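Local coordinates for protein probable ribosomal RNA small subunit methyltransferase (Thermus thermophilus, PDB 2ZUL) that binds S-adenosylmethionine and probably transfers methyl groups from it to 16S ribosomal RNA of the small ribosomal subunit, at residues G26-R31 against L72-A77; V42-E47 against E64-V69; V212-L217 against V362-V367. All coordinates share one frame; numbering follows the deposited sequence.

Interaction 1. Residues G26-R31 against L72-A77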
loop_
_atom_site.group_PDB
_atom_site.type_symbol
_atom_site.label_atom_id
_atom_site.label_comp_id
_atom_site.label_asym_id
_atom_site.label_seq_id
_atom_site.Cartn_x
_atom_site.Cartn_y
_atom_site.Cartn_z
ATOM N N GLY A 26 -7.691 -1.224 -7.734
ATOM C CA GLY A 26 -6.685 -1.251 -6.691
ATOM C C GLY A 26 -5.294 -0.792 -7.090
ATOM O O GLY A 26 -4.413 -0.690 -6.239
ATOM N N ALA A 27 -5.086 -0.520 -8.376
ATOM C CA ALA A 27 -3.782 -0.062 -8.851
ATOM C C ALA A 27 -3.841 1.427 -9.185
ATOM O O ALA A 27 -4.631 1.855 -10.029
ATOM C CB ALA A 27 -3.358 -0.857 -10.077
ATOM N N ARG A 28 -2.994 2.210 -8.522
ATOM C CA ARG A 28 -2.955 3.655 -8.722
ATOM C C ARG A 28 -2.271 4.040 -10.032
ATOM O O ARG A 28 -1.548 3.236 -10.621
ATOM C CB ARG A 28 -2.208 4.311 -7.555
ATOM C CG ARG A 28 -0.704 4.054 -7.565
ATOM C CD ARG A 28 -0.024 4.528 -6.279
ATOM N NE ARG A 28 1.437 4.513 -6.392
ATOM C CZ ARG A 28 2.162 3.426 -6.641
ATOM N NH1 ARG A 28 1.566 2.248 -6.804
ATOM N NH2 ARG A 28 3.486 3.515 -6.736
ATOM N N GLY A 29 -2.505 5.266 -10.494
ATOM C CA GLY A 29 -1.839 5.709 -11.708
ATOM C C GLY A 29 -2.660 6.054 -12.935
ATOM O O GLY A 29 -2.163 6.747 -13.824
ATOM N N TYR A 30 -3.897 5.574 -13.007
ATOM C CA TYR A 30 -4.727 5.872 -14.167
ATOM C C TYR A 30 -5.838 6.857 -13.827
ATOM O O TYR A 30 -6.441 6.797 -12.752
ATOM C CB TYR A 30 -5.330 4.593 -14.748
ATOM C CG TYR A 30 -5.267 4.546 -16.260
ATOM C CD1 TYR A 30 -4.051 4.371 -16.919
ATOM C CD2 TYR A 30 -6.418 4.692 -17.032
ATOM C CE1 TYR A 30 -3.980 4.336 -18.310
ATOM C CE2 TYR A 30 -6.359 4.662 -18.425
ATOM C CZ TYR A 30 -5.137 4.481 -19.056
ATOM O OH TYR A 30 -5.076 4.428 -20.429
ATOM N N ARG A 31 -6.105 7.757 -14.763
ATOM C CA ARG A 31 -7.118 8.786 -14.582
ATOM C C ARG A 31 -6.721 9.629 -13.378
ATOM O O ARG A 31 -7.576 10.166 -12.675
ATOM C CB ARG A 31 -8.500 8.167 -14.346
ATOM C CG ARG A 31 -8.893 7.073 -15.333
ATOM C CD ARG A 31 -8.807 7.522 -16.784
ATOM N NE ARG A 31 -9.362 6.508 -17.680
ATOM C CZ ARG A 31 -9.213 6.502 -19.000
ATOM N NH1 ARG A 31 -8.519 7.459 -19.601
ATOM N NH2 ARG A 31 -9.764 5.537 -19.724
ATOM N N LEU A 72 10.606 1.653 -9.693
ATOM C CA LEU A 72 10.595 1.018 -8.377
ATOM C C LEU A 72 9.165 1.094 -7.859
ATOM O O LEU A 72 8.675 2.174 -7.514
ATOM C CB LEU A 72 11.562 1.745 -7.434
ATOM C CG LEU A 72 12.994 1.914 -7.965
ATOM C CD1 LEU A 72 13.892 2.381 -6.824
ATOM C CD2 LEU A 72 13.517 0.597 -8.534
ATOM N N GLU A 73 8.499 -0.058 -7.821
ATOM C CA GLU A 73 7.105 -0.146 -7.399
ATOM C C GLU A 73 6.907 -0.885 -6.076
ATOM O O GLU A 73 7.481 -1.949 -5.854
ATOM C CB GLU A 73 6.292 -0.841 -8.497
ATOM C CG GLU A 73 4.809 -0.932 -8.206
ATOM C CD GLU A 73 4.204 0.415 -7.893
ATOM O OE1 GLU A 73 4.265 1.319 -8.761
ATOM O OE2 GLU A 73 3.670 0.570 -6.774
ATOM N N THR A 74 6.073 -0.320 -5.212
ATOM C CA THR A 74 5.800 -0.913 -3.904
ATOM C C THR A 74 4.450 -1.623 -3.829
ATOM O O THR A 74 4.245 -2.479 -2.966
ATOM C CB THR A 74 5.830 0.157 -2.816
ATOM O OG1 THR A 74 4.943 1.220 -3.180
ATOM C CG2 THR A 74 7.240 0.709 -2.655
ATOM N N SER A 75 3.534 -1.264 -4.725
ATOM C CA SER A 75 2.202 -1.869 -4.743
ATOM C C SER A 75 2.164 -3.117 -5.616
ATOM O O SER A 75 2.512 -3.065 -6.795
ATOM C CB SER A 75 1.176 -0.850 -5.260
ATOM O OG SER A 75 -0.059 -1.477 -5.572
ATOM N N ARG A 76 1.730 -4.242 -5.051
ATOM C CA ARG A 76 1.679 -5.472 -5.833
ATOM C C ARG A 76 0.666 -5.348 -6.967
ATOM O O ARG A 76 0.910 -5.820 -8.076
ATOM C CB ARG A 76 1.311 -6.669 -4.955
ATOM C CG ARG A 76 1.812 -7.989 -5.522
ATOM C CD ARG A 76 3.321 -8.117 -5.337
ATOM N NE ARG A 76 3.858 -9.269 -6.054
ATOM C CZ ARG A 76 5.004 -9.871 -5.751
ATOM N NH1 ARG A 76 5.738 -9.434 -4.736
ATOM N NH2 ARG A 76 5.411 -10.916 -6.462
ATOM N N ALA A 77 -0.475 -4.725 -6.683
ATOM C CA ALA A 77 -1.502 -4.543 -7.701
ATOM C C ALA A 77 -0.905 -3.787 -8.888
ATOM O O ALA A 77 -1.085 -4.178 -10.043
ATOM C CB ALA A 77 -2.687 -3.771 -7.123
HETATM O O HOH W 1 -1.197 0.996 -6.428
#
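The guanidinium group of R28 meets the carboxylate of E73 end-on, and both terminal nitrogens converge on one oxygen. NH1 of R28 lies 2.7 Å from E73 OE2 and NH2 of R28 3.0 Å from the same atom, with OE2 near the guanidinium plane. The two planes are nevertheless turned 67° apart, so this is not a flat two-to-two pairing; NH2 reaches E73 OE1 only weakly. OE2 takes a third bond on its anti lone pair, from S75 N at 2.8 Å, which ties the carboxylate to the turn that follows its own strand. The E73 chain bends at chi2 (54°), which turns OE2 toward that N-H. G55 N bonds to OE1, and N53 OD1 takes a further bond from R28 NH2, so neighbouring loop residues help fix both charged groups. One water accepts from R28 N and R28 NH1 and donates to S75 OG, whose stronger partner is D263. Beside the salt bridge, A77 CB packs 3.6 Å from G26 O and 4.2 Å from A27 CB. S75 OG also bonds A78 N, capping helix 76-84 at the beta-to-alpha junction of an alpha/beta domain, with A77 close to the bound S-adenosylmethionine.

Interaction 2. Residues V42-E47 against E64-V69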
loop_
_atom_site.group_PDB
_atom_site.type_symbol
_atom_site.label_atom_id
_atom_site.label_comp_id
_atom_site.label_asym_id
_atom_site.label_seq_id
_atom_site.Cartn_x
_atom_site.Cartn_y
_atom_site.Cartn_z
ATOM N N VAL A 42 6.965 15.288 -19.067
ATOM C CA VAL A 42 8.267 14.637 -19.102
ATOM C C VAL A 42 8.856 14.413 -20.488
ATOM O O VAL A 42 8.149 14.074 -21.437
ATOM C CB VAL A 42 8.237 13.274 -18.369
ATOM C CG1 VAL A 42 7.778 13.466 -16.932
ATOM C CG2 VAL A 42 7.327 12.304 -19.106
ATOM N N GLU A 43 10.164 14.623 -20.592
ATOM C CA GLU A 43 10.887 14.400 -21.835
ATOM C C GLU A 43 12.256 13.837 -21.471
ATOM O O GLU A 43 12.765 14.068 -20.375
ATOM C CB GLU A 43 11.013 15.694 -22.656
ATOM C CG GLU A 43 11.695 16.858 -21.972
ATOM C CD GLU A 43 11.755 18.092 -22.867
ATOM O OE1 GLU A 43 12.362 18.011 -23.955
ATOM O OE2 GLU A 43 11.191 19.140 -22.489
ATOM N N PRO A 44 12.867 13.072 -22.386
ATOM C CA PRO A 44 14.179 12.459 -22.163
ATOM C C PRO A 44 15.319 13.415 -21.833
ATOM O O PRO A 44 15.349 14.552 -22.291
ATOM C CB PRO A 44 14.436 11.709 -23.471
ATOM C CG PRO A 44 13.060 11.410 -23.977
ATOM C CD PRO A 44 12.331 12.694 -23.704
ATOM N N PHE A 45 16.248 12.925 -21.020
ATOM C CA PHE A 45 17.446 13.661 -20.630
ATOM C C PHE A 45 18.443 12.619 -20.150
ATOM O O PHE A 45 18.183 11.903 -19.185
ATOM C CB PHE A 45 17.177 14.655 -19.497
ATOM C CG PHE A 45 18.418 15.370 -19.025
ATOM C CD1 PHE A 45 19.068 16.283 -19.851
ATOM C CD2 PHE A 45 18.963 15.098 -17.772
ATOM C CE1 PHE A 45 20.245 16.915 -19.439
ATOM C CE2 PHE A 45 20.140 15.722 -17.350
ATOM C CZ PHE A 45 20.783 16.633 -18.187
ATOM N N GLY A 46 19.577 12.523 -20.830
ATOM C CA GLY A 46 20.572 11.545 -20.436
ATOM C C GLY A 46 20.230 10.158 -20.953
ATOM O O GLY A 46 19.482 10.010 -21.922
ATOM N N GLU A 47 20.759 9.138 -20.289
ATOM C CA GLU A 47 20.534 7.760 -20.706
ATOM C C GLU A 47 19.771 6.896 -19.704
ATOM O O GLU A 47 19.144 5.912 -20.093
ATOM C CB GLU A 47 21.877 7.086 -20.975
ATOM C CG GLU A 47 22.800 7.844 -21.903
ATOM C CD GLU A 47 24.227 7.348 -21.798
ATOM O OE1 GLU A 47 24.443 6.126 -21.947
ATOM O OE2 GLU A 47 25.133 8.175 -21.561
ATOM N N GLU A 64 9.721 5.716 -22.223
ATOM C CA GLU A 64 9.854 4.334 -22.687
ATOM C C GLU A 64 10.282 4.237 -24.147
ATOM O O GLU A 64 9.652 4.820 -25.030
ATOM C CB GLU A 64 8.529 3.593 -22.493
ATOM C CG GLU A 64 8.562 2.098 -22.817
ATOM C CD GLU A 64 9.453 1.299 -21.876
ATOM O OE1 GLU A 64 9.861 1.841 -20.825
ATOM O OE2 GLU A 64 9.736 0.121 -22.183
ATOM N N GLY A 65 11.357 3.493 -24.391
ATOM C CA GLY A 65 11.851 3.323 -25.746
ATOM C C GLY A 65 12.817 4.405 -26.186
ATOM O O GLY A 65 13.487 4.265 -27.210
ATOM N N ARG A 66 12.902 5.482 -25.410
ATOM C CA ARG A 66 13.782 6.593 -25.748
ATOM C C ARG A 66 15.024 6.653 -24.863
ATOM O O ARG A 66 16.008 7.316 -25.196
ATOM C CB ARG A 66 12.989 7.902 -25.681
ATOM C CG ARG A 66 11.789 7.908 -26.625
ATOM C CD ARG A 66 11.037 9.229 -26.603
ATOM N NE ARG A 66 11.847 10.328 -27.120
ATOM C CZ ARG A 66 11.458 11.599 -27.136
ATOM N NH1 ARG A 66 10.267 11.935 -26.663
ATOM N NH2 ARG A 66 12.261 12.534 -27.620
ATOM N N MET A 67 14.970 5.951 -23.736
ATOM C CA MET A 67 16.087 5.877 -22.804
ATOM C C MET A 67 15.823 4.707 -21.858
ATOM O O MET A 67 14.739 4.128 -21.874
ATOM C CB MET A 67 16.242 7.196 -22.026
ATOM C CG MET A 67 15.093 7.557 -21.090
ATOM S SD MET A 67 15.297 9.198 -20.320
ATOM C CE MET A 67 16.871 8.996 -19.499
ATOM N N ALA A 68 16.818 4.333 -21.062
ATOM C CA ALA A 68 16.628 3.233 -20.126
ATOM C C ALA A 68 15.729 3.751 -19.013
ATOM O O ALA A 68 15.950 4.841 -18.488
ATOM C CB ALA A 68 17.965 2.779 -19.556
ATOM N N VAL A 69 14.711 2.977 -18.662
ATOM C CA VAL A 69 13.802 3.400 -17.614
ATOM C C VAL A 69 13.616 2.336 -16.547
ATOM O O VAL A 69 13.208 1.210 -16.836
ATOM C CB VAL A 69 12.417 3.774 -18.175
ATOM C CG1 VAL A 69 11.527 4.301 -17.046
ATOM C CG2 VAL A 69 12.561 4.826 -19.266
#
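One face of the R66 guanidinium is covered by the P44 ring, whose CG stands 3.5 Å above the plane and over its centre. CD of P44 lies 3.7 Å from R66 NH1, so the proline lays two ring carbons against the delocalised cation. A turn at chi3 (65°) in the otherwise extended R66 chain swings the flat end over the pyrrolidine.

M67 fills the middle of the contact. Its sulfur passes beside the backbone of P44, with SD 3.9 Å from P44 CA, and the chain then bends at chi3 (-58°) to set the methyl group among the carbonyls of the loop. There CE comes to 3.2 Å from F45 O and 3.6 Å from E47 C. The one direct hydrogen bond between the segments is from the backbone: A68 N donates to E47 O at 3.0 Å, and A68 CB lies beside the same oxygen.

This bond stands at the start of strand 68-73, where A68 also pairs with A49 of strand 48-51, so it continues the parallel pairing back into the loop. The contact thus lies on the surface at the beginnings of these two neighbouring strands. The 42-47 loop leads into it from helix 33-41, and elsewhere along the loop F45 touches R134 and V42 touches Y136, both of strand 133-140.

Interaction 3. Residues V212-L217 against V362-V367. With SAM (S-adenosylmethionine), chain B.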
loop_
_atom_site.group_PDB
_atom_site.type_symbol
_atom_site.label_atom_id
_atom_site.label_comp_id
_atom_site.label_asym_id
_atom_site.label_seq_id
_atom_site.Cartn_x
_atom_site.Cartn_y
_atom_site.Cartn_z
ATOM N N VAL A 212 -1.191 1.443 18.000
ATOM C CA VAL A 212 -2.121 0.393 17.597
ATOM C C VAL A 212 -3.458 1.082 17.351
ATOM O O VAL A 212 -3.984 1.771 18.230
ATOM C CB VAL A 212 -2.301 -0.665 18.710
ATOM C CG1 VAL A 212 -3.283 -1.740 18.255
ATOM C CG2 VAL A 212 -0.958 -1.288 19.057
ATOM N N ASP A 213 -4.005 0.912 16.155
ATOM C CA ASP A 213 -5.275 1.542 15.833
ATOM C C ASP A 213 -6.382 1.013 16.740
ATOM O O ASP A 213 -6.488 -0.195 16.964
ATOM C CB ASP A 213 -5.651 1.284 14.378
ATOM C CG ASP A 213 -6.878 2.059 13.962
ATOM O OD1 ASP A 213 -6.757 3.285 13.756
ATOM O OD2 ASP A 213 -7.962 1.450 13.858
ATOM N N PRO A 214 -7.224 1.911 17.271
ATOM C CA PRO A 214 -8.328 1.526 18.157
ATOM C C PRO A 214 -9.250 0.458 17.566
ATOM O O PRO A 214 -9.752 -0.403 18.285
ATOM C CB PRO A 214 -9.055 2.847 18.393
ATOM C CG PRO A 214 -7.940 3.844 18.341
ATOM C CD PRO A 214 -7.148 3.377 17.141
ATOM N N ALA A 215 -9.473 0.519 16.255
ATOM C CA ALA A 215 -10.343 -0.449 15.585
ATOM C C ALA A 215 -9.750 -1.856 15.620
ATOM O O ALA A 215 -10.466 -2.838 15.823
ATOM C CB ALA A 215 -10.588 -0.020 14.136
ATOM N N SER A 216 -8.440 -1.950 15.416
ATOM C CA SER A 216 -7.760 -3.240 15.425
ATOM C C SER A 216 -7.866 -3.872 16.803
ATOM O O SER A 216 -8.091 -5.077 16.933
ATOM C CB SER A 216 -6.286 -3.064 15.051
ATOM O OG SER A 216 -6.159 -2.404 13.805
ATOM N N LEU A 217 -7.703 -3.053 17.838
ATOM C CA LEU A 217 -7.791 -3.546 19.202
ATOM C C LEU A 217 -9.197 -4.073 19.466
ATOM O O LEU A 217 -9.376 -5.129 20.077
ATOM C CB LEU A 217 -7.458 -2.422 20.189
ATOM C CG LEU A 217 -7.414 -2.786 21.676
ATOM C CD1 LEU A 217 -6.429 -3.926 21.905
ATOM C CD2 LEU A 217 -7.008 -1.558 22.486
ATOM N N VAL A 362 -20.320 -2.555 19.157
ATOM C CA VAL A 362 -20.705 -1.268 18.592
ATOM C C VAL A 362 -20.211 -0.188 19.537
ATOM O O VAL A 362 -20.809 0.067 20.586
ATOM C CB VAL A 362 -22.233 -1.135 18.407
ATOM C CG1 VAL A 362 -22.672 -1.924 17.184
ATOM C CG2 VAL A 362 -22.957 -1.631 19.647
ATOM N N ALA A 363 -19.087 0.414 19.171
ATOM C CA ALA A 363 -18.469 1.473 19.962
ATOM C C ALA A 363 -17.927 2.505 18.984
ATOM O O ALA A 363 -18.622 2.885 18.044
ATOM C CB ALA A 363 -17.343 0.896 20.812
ATOM N N GLU A 364 -16.693 2.958 19.200
ATOM C CA GLU A 364 -16.082 3.938 18.303
ATOM C C GLU A 364 -16.085 3.337 16.901
ATOM O O GLU A 364 -16.196 4.045 15.900
ATOM C CB GLU A 364 -14.646 4.247 18.751
ATOM C CG GLU A 364 -13.910 5.225 17.847
ATOM C CD GLU A 364 -12.507 5.545 18.341
ATOM O OE1 GLU A 364 -11.977 4.792 19.186
ATOM O OE2 GLU A 364 -11.928 6.547 17.872
ATOM N N TYR A 365 -15.960 2.016 16.856
ATOM C CA TYR A 365 -15.968 1.257 15.609
ATOM C C TYR A 365 -16.912 0.086 15.830
ATOM O O TYR A 365 -17.286 -0.206 16.968
ATOM C CB TYR A 365 -14.568 0.722 15.295
ATOM C CG TYR A 365 -13.577 1.795 14.918
ATOM C CD1 TYR A 365 -13.428 2.198 13.591
ATOM C CD2 TYR A 365 -12.809 2.432 15.892
ATOM C CE1 TYR A 365 -12.538 3.209 13.243
ATOM C CE2 TYR A 365 -11.918 3.445 15.554
ATOM C CZ TYR A 365 -11.788 3.828 14.230
ATOM O OH TYR A 365 -10.910 4.828 13.892
ATOM N N LYS A 366 -17.312 -0.581 14.754
ATOM C CA LYS A 366 -18.186 -1.728 14.901
ATOM C C LYS A 366 -17.458 -2.968 14.425
ATOM O O LYS A 366 -16.745 -2.934 13.422
ATOM C CB LYS A 366 -19.487 -1.542 14.105
ATOM C CG LYS A 366 -19.318 -1.382 12.599
ATOM C CD LYS A 366 -20.668 -1.116 11.939
ATOM C CE LYS A 366 -20.523 -0.797 10.456
ATOM N NZ LYS A 366 -21.815 -0.329 9.872
ATOM N N VAL A 367 -17.612 -4.058 15.162
ATOM C CA VAL A 367 -16.977 -5.310 14.779
ATOM C C VAL A 367 -18.068 -6.240 14.281
ATOM O O VAL A 367 -18.983 -6.581 15.034
ATOM C CB VAL A 367 -16.262 -5.985 15.963
ATOM C CG1 VAL A 367 -15.676 -7.325 15.515
ATOM C CG2 VAL A 367 -15.167 -5.079 16.497
HETATM N N SAM B . -4.274 -4.843 9.665
HETATM C CA SAM B . -3.519 -3.608 9.920
HETATM C C SAM B . -3.985 -2.990 11.240
HETATM O O SAM B . -3.285 -2.071 11.715
HETATM O OXT SAM B . -5.033 -3.449 11.744
HETATM C CB SAM B . -3.747 -2.614 8.776
HETATM C CG SAM B . -4.961 -1.949 8.661
HETATM S SD SAM B . -5.236 -0.803 7.364
HETATM C CE SAM B . -6.757 0.069 7.666
HETATM C "C5'" SAM B . -5.625 -1.640 5.784
HETATM C "C4'" SAM B . -4.438 -2.391 5.174
HETATM O "O4'" SAM B . -4.853 -2.922 3.902
HETATM C "C3'" SAM B . -3.275 -1.435 4.887
HETATM O "O3'" SAM B . -2.043 -2.025 5.312
HETATM C "C2'" SAM B . -3.300 -1.328 3.363
HETATM O "O2'" SAM B . -1.969 -1.111 2.886
HETATM C "C1'" SAM B . -3.723 -2.758 3.035
HETATM N N9 SAM B . -4.132 -2.900 1.618
HETATM C C8 SAM B . -4.590 -1.929 0.830
HETATM N N7 SAM B . -4.865 -2.424 -0.374
HETATM C C5 SAM B . -4.584 -3.722 -0.354
HETATM C C6 SAM B . -4.659 -4.743 -1.294
HETATM N N6 SAM B . -5.079 -4.493 -2.530
HETATM N N1 SAM B . -4.282 -5.980 -0.937
HETATM C C2 SAM B . -3.843 -6.233 0.283
HETATM N N3 SAM B . -3.755 -5.287 1.201
HETATM C C4 SAM B . -4.117 -4.028 0.916
HETATM O O HOH W 2 -8.941 4.357 12.224
#
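Y365 lays its ring against the first turn of helix 214-227, in the Rossmann-like methyltransferase domain that holds S-adenosylmethionine. With chi1 at -69°, CG stands anti to the carbonyl carbon and the ring is carried toward the helix. From CB outward, CG and CD1 of Y365 are each 3.6 Å from A215 CB, and the remaining ring carbons lie only slightly farther from that methyl group. The result is a CH-pi contact over the face: A215 CB sits 3.5 Å from the Y365 ring centroid and 10° off its normal. CE2 also approaches P214 CB, obliquely and at 4.1 Å, while the carboxylate of E364, on an extended chain, brings OE1 beside the same proline carbon. At the tip, the Y365 hydroxyl reaches D213 through a water rather than directly.

D213 is the N-cap of the helix. Its OD2 accepts from A215 N, the donor standing well above the carboxylate plane, and OD1 accepts from the bridging water. D213, its neighbour N305, and N341 beside Y365 belong to the guanosine site of this protein, although no guanosine is bound to this chain, so the tyrosine packs at the border of that site. On S216, the residue after A215, OG is bonded to N305 ND2 and donates to OXT of S-adenosylmethionine at 2.6 Å.

Overall arrangement
From the N terminus, the chain first lays down 26-31, in the loop between strand 19-23 and helix 33-41, and returns to it at the end of strand 68-73 to close interaction 1. Interaction 2 is nested inside that loop: 42-47 follows helix 33-41 and meets the start of the same strand, so the two contacts hold its two ends, their centres about 21 Å apart. Both fasten loops to strand 68-73 of the first seven-stranded sheet. Interaction 3 comes later, in series, and closes a far longer loop, joining the start of helix 214-227 to the turn that leads into strand 366-371 of the second sheet, which repeats the strand order of the first. Interactions 2 and 3 lie on opposite sides of the chain's centre.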